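Local atomic coordinates of BlEst2 (Bacillus licheniformis, PDB entry 6WPX), a protein that probably hydrolyses ester bonds as a secreted bacterial lipase or esterase of the alpha/beta-hydrolase type, captured here in its propeptide form. Residues A[413-416]-A[421-424]; A[181-186]-A[444-449]; A[104-107]-A[111-114]. One frame throughout, in Å; residues are numbered along the deposited sequence.

Interaction 1 (A[413-416]-A[421-424])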
loop_
_atom_site.group_PDB
_atom_site.type_symbol
_atom_site.label_atom_id
_atom_site.label_comp_id
_atom_site.label_asym_id
_atom_site.label_seq_id
_atom_site.Cartn_x
_atom_site.Cartn_y
_atom_site.Cartn_z
ATOM N N SER A 413 14.409 11.067 9.518
ATOM C CA SER A 413 14.330 9.617 9.520
ATOM C C SER A 413 13.782 9.047 10.828
ATOM O O SER A 413 13.798 9.718 11.867
ATOM C CB SER A 413 15.688 9.002 9.188
ATOM O OG SER A 413 16.622 9.384 10.180
ATOM N N ILE A 414 13.236 7.825 10.746
ATOM C CA ILE A 414 12.760 7.052 11.896
ATOM C C ILE A 414 13.292 5.640 11.724
ATOM O O ILE A 414 13.171 5.064 10.640
ATOM C CB ILE A 414 11.210 7.011 12.122
ATOM C CG1 ILE A 414 10.576 8.405 12.163
ATOM C CG2 ILE A 414 10.869 6.250 13.413
ATOM C CD1 ILE A 414 9.006 8.422 11.894
ATOM N N ARG A 415 13.873 5.092 12.796
ATOM C CA ARG A 415 14.304 3.711 12.846
ATOM C C ARG A 415 13.429 3.023 13.895
ATOM O O ARG A 415 13.323 3.486 15.031
ATOM C CB ARG A 415 15.804 3.569 13.163
ATOM C CG ARG A 415 16.271 2.113 13.057
ATOM C CD ARG A 415 17.714 1.928 13.468
ATOM N NE ARG A 415 18.013 2.518 14.774
ATOM C CZ ARG A 415 17.908 1.869 15.926
ATOM N NH1 ARG A 415 17.530 0.599 15.947
ATOM N NH2 ARG A 415 18.185 2.485 17.068
ATOM N N TYR A 416 12.762 1.952 13.478
ATOM C CA TYR A 416 11.870 1.133 14.291
ATOM C C TYR A 416 12.537 -0.203 14.573
ATOM O O TYR A 416 13.321 -0.683 13.758
ATOM C CB TYR A 416 10.549 0.835 13.547
ATOM C CG TYR A 416 9.753 2.040 13.118
ATOM C CD1 TYR A 416 9.987 2.652 11.888
ATOM C CD2 TYR A 416 8.726 2.538 13.911
ATOM C CE1 TYR A 416 9.229 3.741 11.468
ATOM C CE2 TYR A 416 7.998 3.662 13.526
ATOM C CZ TYR A 416 8.228 4.236 12.285
ATOM O OH TYR A 416 7.489 5.327 11.873
ATOM N N GLN A 421 9.040 2.538 17.482
ATOM C CA GLN A 421 9.996 3.599 17.190
ATOM C C GLN A 421 11.158 3.473 18.184
ATOM O O GLN A 421 10.940 3.403 19.403
ATOM C CB GLN A 421 9.308 4.966 17.340
ATOM C CG GLN A 421 10.180 6.147 16.951
ATOM C CD GLN A 421 9.388 7.420 16.894
ATOM O OE1 GLN A 421 8.369 7.503 16.214
ATOM N NE2 GLN A 421 9.848 8.442 17.595
ATOM N N ALA A 422 12.383 3.393 17.653
ATOM C CA ALA A 422 13.586 3.295 18.476
ATOM C C ALA A 422 14.419 4.576 18.397
ATOM O O ALA A 422 15.045 4.950 19.376
ATOM C CB ALA A 422 14.420 2.092 18.052
ATOM N N GLU A 423 14.443 5.239 17.228
ATOM C CA GLU A 423 15.261 6.442 17.029
ATOM C C GLU A 423 14.683 7.327 15.939
ATOM O O GLU A 423 14.222 6.821 14.921
ATOM C CB GLU A 423 16.722 6.028 16.731
ATOM C CG GLU A 423 17.678 7.140 16.329
ATOM C CD GLU A 423 19.155 6.790 16.372
ATOM O OE1 GLU A 423 19.496 5.633 16.707
ATOM O OE2 GLU A 423 19.977 7.688 16.097
ATOM N N LYS A 424 14.681 8.643 16.161
ATOM C CA LYS A 424 14.163 9.618 15.213
ATOM C C LYS A 424 15.238 10.687 15.036
ATOM O O LYS A 424 15.840 11.114 16.026
ATOM C CB LYS A 424 12.831 10.206 15.712
ATOM C CG LYS A 424 12.135 11.142 14.732
ATOM C CD LYS A 424 10.837 11.671 15.308
ATOM C CE LYS A 424 9.674 11.356 14.404
ATOM N NZ LYS A 424 8.373 11.408 15.124
#
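Arg415 O takes two backbone N-H groups at once, from Ala422 N at 2.8 Å and from Glu423 N at 3.0 Å, both lying in its carbonyl plane. In return Arg415 N gives a nearly straight bond to Glu423 O at 2.8 Å. One residue of 413-416 thus faces two of 421-424, and the antiparallel register slips by one before Tyr416 pairs with Gln421. The tightly packed strand is 413-416, with Ile414, Arg415 and Tyr416 all buried. A chi1 of -53° sets CG1 of Ile414 beside the backbone N and so CG2 anti to it; CG2 touches CG of Gln421 at 3.6 Å and also lies over one face of the Tyr416 ring, offset toward its rim. Tyr416 OH continues to Tyr158 O and Lys172 NZ. Strand 421-424 is the solvent side, Gln421, Ala422 and Lys424 being exposed and Glu423 partly so; the aliphatic chain of Lys424 lies side by side with Ile414, its CE 3.8 Å from Ile414 CG1. The Arg415 guanidinium has Ala422 CB over one face and Glu423 OE1 at its edge, where NH2 makes a weak salt bridge of 3.4 Å; its stronger partner is Glu417. A leucine in place of Arg415 would probably leave the carboxylates of Glu423 and Glu417 without this shared positive mate. The double grip on one carbonyl is that of a classic beta bulge, here in the hairpin of strands 407-417 and 420-431.

Interaction 2 (A[181-186]-A[444-449]); sequences TGFMKS and AGMYSV
Met446 reaches from its strand to the start of helix 181-191 and meets Phe183 there, the two side chains crossing at about a right angle. Its CB leaves the strand without heading for the helix, and it is the bends further out, chi2 -43° and chi3 -63°, that fold the thioether round the backbone at Gly182 and Phe183. CG comes first, lying at the edge of the Phe183 ring near its plane, 4.1 Å from CD2. SD goes deeper: it sits 3.5 Å from Phe183 N and 3.7 Å from Phe183 CB, and it too is level with the ring, 5.4 Å from the centroid and 87° off the normal. The methyl CE of Met446 ends 3.8 Å from Phe183 N. Gly182 is next to this methyl, and a side-chain CB there would come tightly against it; the absence of one lets the methyl settle against the helix. Tyr416 and Tyr472 from the neighbouring strands, with Tyr177 of helix 174-178, also touch Met446, and the contact is buried. This is a Met-aromatic contact of the edge type, set where the helix 181-191 packs on the antiparallel sheet containing strand 445-456.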
loop_
_atom_site.group_PDB
_atom_site.type_symbol
_atom_site.label_atom_id
_atom_site.label_comp_id
_atom_site.label_asym_id
_atom_site.label_seq_id
_atom_site.Cartn_x
_atom_site.Cartn_y
_atom_site.Cartn_z
ATOM N N THR A 181 7.469 -1.608 2.326
ATOM C CA THR A 181 8.175 -2.253 1.207
ATOM C C THR A 181 9.543 -2.795 1.614
ATOM O O THR A 181 9.983 -3.801 1.066
ATOM C CB THR A 181 8.258 -1.343 -0.024
ATOM O OG1 THR A 181 8.959 -0.157 0.324
ATOM C CG2 THR A 181 6.903 -1.006 -0.592
ATOM N N GLY A 182 10.201 -2.137 2.565
ATOM C CA GLY A 182 11.497 -2.606 3.051
ATOM C C GLY A 182 11.339 -3.934 3.766
ATOM O O GLY A 182 12.122 -4.857 3.548
ATOM N N PHE A 183 10.310 -4.029 4.633
ATOM C CA PHE A 183 9.982 -5.239 5.406
ATOM C C PHE A 183 9.553 -6.346 4.440
ATOM O O PHE A 183 9.994 -7.483 4.579
ATOM C CB PHE A 183 8.816 -4.936 6.370
ATOM C CG PHE A 183 8.607 -5.967 7.451
ATOM C CD1 PHE A 183 7.859 -7.114 7.207
ATOM C CD2 PHE A 183 9.174 -5.803 8.716
ATOM C CE1 PHE A 183 7.663 -8.068 8.215
ATOM C CE2 PHE A 183 8.964 -6.751 9.725
ATOM C CZ PHE A 183 8.194 -7.871 9.467
ATOM N N MET A 184 8.706 -6.013 3.455
ATOM C CA MET A 184 8.277 -7.007 2.481
ATOM C C MET A 184 9.409 -7.453 1.580
ATOM O O MET A 184 9.408 -8.609 1.191
ATOM C CB MET A 184 7.046 -6.540 1.691
ATOM C CG MET A 184 5.755 -6.565 2.525
ATOM S SD MET A 184 5.383 -8.159 3.290
ATOM C CE MET A 184 5.283 -9.227 1.855
ATOM N N LYS A 185 10.420 -6.586 1.303
ATOM C CA LYS A 185 11.576 -6.998 0.484
ATOM C C LYS A 185 12.338 -8.121 1.199
ATOM O O LYS A 185 12.714 -9.111 0.575
ATOM C CB LYS A 185 12.499 -5.804 0.169
ATOM C CG LYS A 185 13.728 -6.148 -0.692
ATOM C CD LYS A 185 13.416 -6.192 -2.173
ATOM C CE LYS A 185 14.597 -6.585 -3.030
ATOM N NZ LYS A 185 15.487 -5.435 -3.316
ATOM N N SER A 186 12.512 -7.971 2.518
ATOM C CA SER A 186 13.153 -8.954 3.383
ATOM C C SER A 186 12.269 -10.225 3.446
ATOM O O SER A 186 12.790 -11.322 3.282
ATOM C CB SER A 186 13.354 -8.361 4.766
ATOM O OG SER A 186 13.830 -9.313 5.700
ATOM N N ALA A 444 20.349 -2.685 12.968
ATOM C CA ALA A 444 19.215 -3.492 12.552
ATOM C C ALA A 444 17.891 -2.730 12.819
ATOM O O ALA A 444 17.840 -1.874 13.708
ATOM C CB ALA A 444 19.225 -4.826 13.283
ATOM N N GLY A 445 16.870 -2.994 11.996
ATOM C CA GLY A 445 15.543 -2.388 12.114
ATOM C C GLY A 445 14.888 -1.882 10.838
ATOM O O GLY A 445 15.481 -1.932 9.755
ATOM N N MET A 446 13.653 -1.370 10.966
ATOM C CA MET A 446 12.883 -0.804 9.846
ATOM C C MET A 446 13.173 0.684 9.820
ATOM O O MET A 446 12.923 1.377 10.806
ATOM C CB MET A 446 11.364 -0.953 10.062
ATOM C CG MET A 446 10.705 -2.070 9.325
ATOM S SD MET A 446 11.161 -2.349 7.611
ATOM C CE MET A 446 10.661 -0.908 6.848
ATOM N N TYR A 447 13.644 1.179 8.688
ATOM C CA TYR A 447 13.928 2.594 8.517
ATOM C C TYR A 447 12.903 3.234 7.608
ATOM O O TYR A 447 12.492 2.652 6.605
ATOM C CB TYR A 447 15.286 2.788 7.839
ATOM C CG TYR A 447 16.472 2.454 8.701
ATOM C CD1 TYR A 447 16.889 1.132 8.868
ATOM C CD2 TYR A 447 17.217 3.457 9.310
ATOM C CE1 TYR A 447 17.995 0.821 9.649
ATOM C CE2 TYR A 447 18.345 3.157 10.072
ATOM C CZ TYR A 447 18.736 1.839 10.226
ATOM O OH TYR A 447 19.831 1.539 10.994
ATOM N N SER A 448 12.562 4.458 7.917
ATOM C CA SER A 448 11.790 5.270 7.015
ATOM C C SER A 448 12.611 6.542 6.864
ATOM O O SER A 448 12.938 7.168 7.854
ATOM C CB SER A 448 10.395 5.559 7.536
ATOM O OG SER A 448 9.829 6.422 6.567
ATOM N N VAL A 449 13.022 6.869 5.637
ATOM C CA VAL A 449 13.821 8.044 5.375
ATOM C C VAL A 449 13.064 8.984 4.487
ATOM O O VAL A 449 12.593 8.593 3.432
ATOM C CB VAL A 449 15.235 7.707 4.828
ATOM C CG1 VAL A 449 16.108 8.956 4.785
ATOM C CG2 VAL A 449 15.907 6.624 5.674
#

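Interaction 3 (A[104-107]-A[111-114]); sequences EIYQ and RKVI
The backbone turns back from helix 91-109 toward strand 113-118, bringing the CA atoms of Tyr106 and Arg111 to 5.5 Å, with a weak, bent bond from Arg111 N to Tyr106 O at 3.4 Å. On the helix side Tyr106 carries most of the contact. With CG anti to the backbone N (chi1 173°), the ring swings alongside the connection: CD1 comes to 3.3 Å from Arg111 O, and CE1 lies 3.6 Å from Lys112 N, which sits at the ring edge near its plane. CE1 also meets the CG methylene of Lys112 at 4.1 Å, while Tyr137 packs obliquely on the ring from beyond the two segments. On the inner side Ile105 CG2 touches Val113 CG1 at 4.0 Å, the two branched side chains crossing at about a right angle. Both also lean on Val51 of strand 50-53, so this pair joins the helix to the mostly parallel sheet of the alpha/beta domain. The CB of Arg111 points away from the helix, and its NH1 is hydrogen-bonded to Asp44 O. The chemistry is mixed: an aliphatic pair inside, and ring carbons against the polar Arg111-Lys112 peptide. Arg111 O is buried with no hydrogen-bond partner in the model, a lack for which the C-H at CD1 can probably compensate only slightly, and across this contact the one weak bond can add little to the van der Waals packing.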
loop_
_atom_site.group_PDB
_atom_site.type_symbol
_atom_site.label_atom_id
_atom_site.label_comp_id
_atom_site.label_asym_id
_atom_site.label_seq_id
_atom_site.Cartn_x
_atom_site.Cartn_y
_atom_site.Cartn_z
ATOM N N GLU A 104 -7.578 -27.947 10.734
ATOM C CA GLU A 104 -8.985 -28.200 11.105
ATOM C C GLU A 104 -9.883 -28.149 9.862
ATOM O O GLU A 104 -10.803 -28.953 9.730
ATOM C CB GLU A 104 -9.497 -27.157 12.107
ATOM C CG GLU A 104 -8.736 -27.065 13.415
ATOM C CD GLU A 104 -9.240 -25.977 14.342
ATOM O OE1 GLU A 104 -10.215 -25.275 13.988
ATOM O OE2 GLU A 104 -8.637 -25.812 15.427
ATOM N N ILE A 105 -9.617 -27.213 8.946
ATOM C CA ILE A 105 -10.408 -27.093 7.724
ATOM C C ILE A 105 -10.184 -28.328 6.833
ATOM O O ILE A 105 -11.151 -28.893 6.310
ATOM C CB ILE A 105 -10.154 -25.749 6.999
ATOM C CG1 ILE A 105 -10.543 -24.551 7.911
ATOM C CG2 ILE A 105 -10.928 -25.701 5.684
ATOM C CD1 ILE A 105 -9.925 -23.123 7.480
ATOM N N TYR A 106 -8.912 -28.756 6.695
ATOM C CA TYR A 106 -8.535 -29.945 5.943
ATOM C C TYR A 106 -9.259 -31.173 6.519
ATOM O O TYR A 106 -9.777 -31.988 5.757
ATOM C CB TYR A 106 -7.012 -30.164 5.991
ATOM C CG TYR A 106 -6.573 -31.474 5.375
ATOM C CD1 TYR A 106 -6.447 -31.611 3.996
ATOM C CD2 TYR A 106 -6.276 -32.578 6.171
ATOM C CE1 TYR A 106 -6.060 -32.821 3.421
ATOM C CE2 TYR A 106 -5.880 -33.789 5.610
ATOM C CZ TYR A 106 -5.783 -33.910 4.231
ATOM O OH TYR A 106 -5.395 -35.099 3.667
ATOM N N GLN A 107 -9.269 -31.306 7.871
ATOM C CA GLN A 107 -9.956 -32.410 8.543
ATOM C C GLN A 107 -11.471 -32.324 8.309
ATOM O O GLN A 107 -12.112 -33.355 8.088
ATOM C CB GLN A 107 -9.631 -32.439 10.038
ATOM C CG GLN A 107 -8.197 -32.878 10.337
ATOM C CD GLN A 107 -7.745 -32.644 11.766
ATOM O OE1 GLN A 107 -8.289 -31.828 12.529
ATOM N NE2 GLN A 107 -6.682 -33.330 12.143
ATOM N N ARG A 111 -10.013 -33.186 2.550
ATOM C CA ARG A 111 -9.156 -32.972 1.370
ATOM C C ARG A 111 -8.547 -31.577 1.370
ATOM O O ARG A 111 -9.016 -30.700 2.104
ATOM C CB ARG A 111 -9.940 -33.182 0.051
ATOM C CG ARG A 111 -11.226 -32.350 -0.081
ATOM C CD ARG A 111 -11.992 -32.798 -1.288
ATOM N NE ARG A 111 -13.314 -32.184 -1.360
ATOM C CZ ARG A 111 -13.859 -31.728 -2.483
ATOM N NH1 ARG A 111 -13.192 -31.792 -3.627
ATOM N NH2 ARG A 111 -15.069 -31.185 -2.466
ATOM N N LYS A 112 -7.523 -31.374 0.493
ATOM C CA LYS A 112 -6.810 -30.107 0.313
ATOM C C LYS A 112 -7.739 -29.040 -0.214
ATOM O O LYS A 112 -8.679 -29.313 -0.970
ATOM C CB LYS A 112 -5.569 -30.248 -0.587
ATOM C CG LYS A 112 -4.417 -30.994 0.079
ATOM C CD LYS A 112 -3.158 -30.864 -0.736
ATOM C CE LYS A 112 -2.189 -31.985 -0.472
ATOM N NZ LYS A 112 -0.789 -31.538 -0.683
ATOM N N VAL A 113 -7.527 -27.837 0.274
ATOM C CA VAL A 113 -8.346 -26.690 -0.072
ATOM C C VAL A 113 -7.570 -25.724 -0.955
ATOM O O VAL A 113 -6.346 -25.823 -1.092
ATOM C CB VAL A 113 -8.901 -25.986 1.198
ATOM C CG1 VAL A 113 -9.669 -26.958 2.084
ATOM C CG2 VAL A 113 -7.789 -25.292 1.990
ATOM N N ILE A 114 -8.292 -24.755 -1.516
ATOM C CA ILE A 114 -7.704 -23.687 -2.315
ATOM C C ILE A 114 -7.775 -22.454 -1.424
ATOM O O ILE A 114 -8.786 -22.248 -0.768
ATOM C CB ILE A 114 -8.524 -23.484 -3.619
ATOM C CG1 ILE A 114 -8.331 -24.666 -4.592
ATOM C CG2 ILE A 114 -8.200 -22.112 -4.299
ATOM C CD1 ILE A 114 -9.421 -24.700 -5.691
#

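Interactions 1 and 2 share one antiparallel sheet: strands 407-417 and 445-456 are neighbours in it, tied by backbone bonds from Tyr416 N to Met446 O and from Ser448 N to Ile414 O. Interaction 1 lies at one edge of the sheet, between outermost strand 420-431 and its neighbour, one side exposed, and relies on main-chain hydrogen bonds and charge. Interaction 2, about 11 Å away between centres, is buried and rests on a thioether and a ring edge at a helix. Interaction 3 stands apart in the alpha/beta domain, its centre about 42 Å from that of interaction 1 and about 34 Å from that of interaction 2; partly buried, it combines an aliphatic inner pair with a ring covering the chain turn.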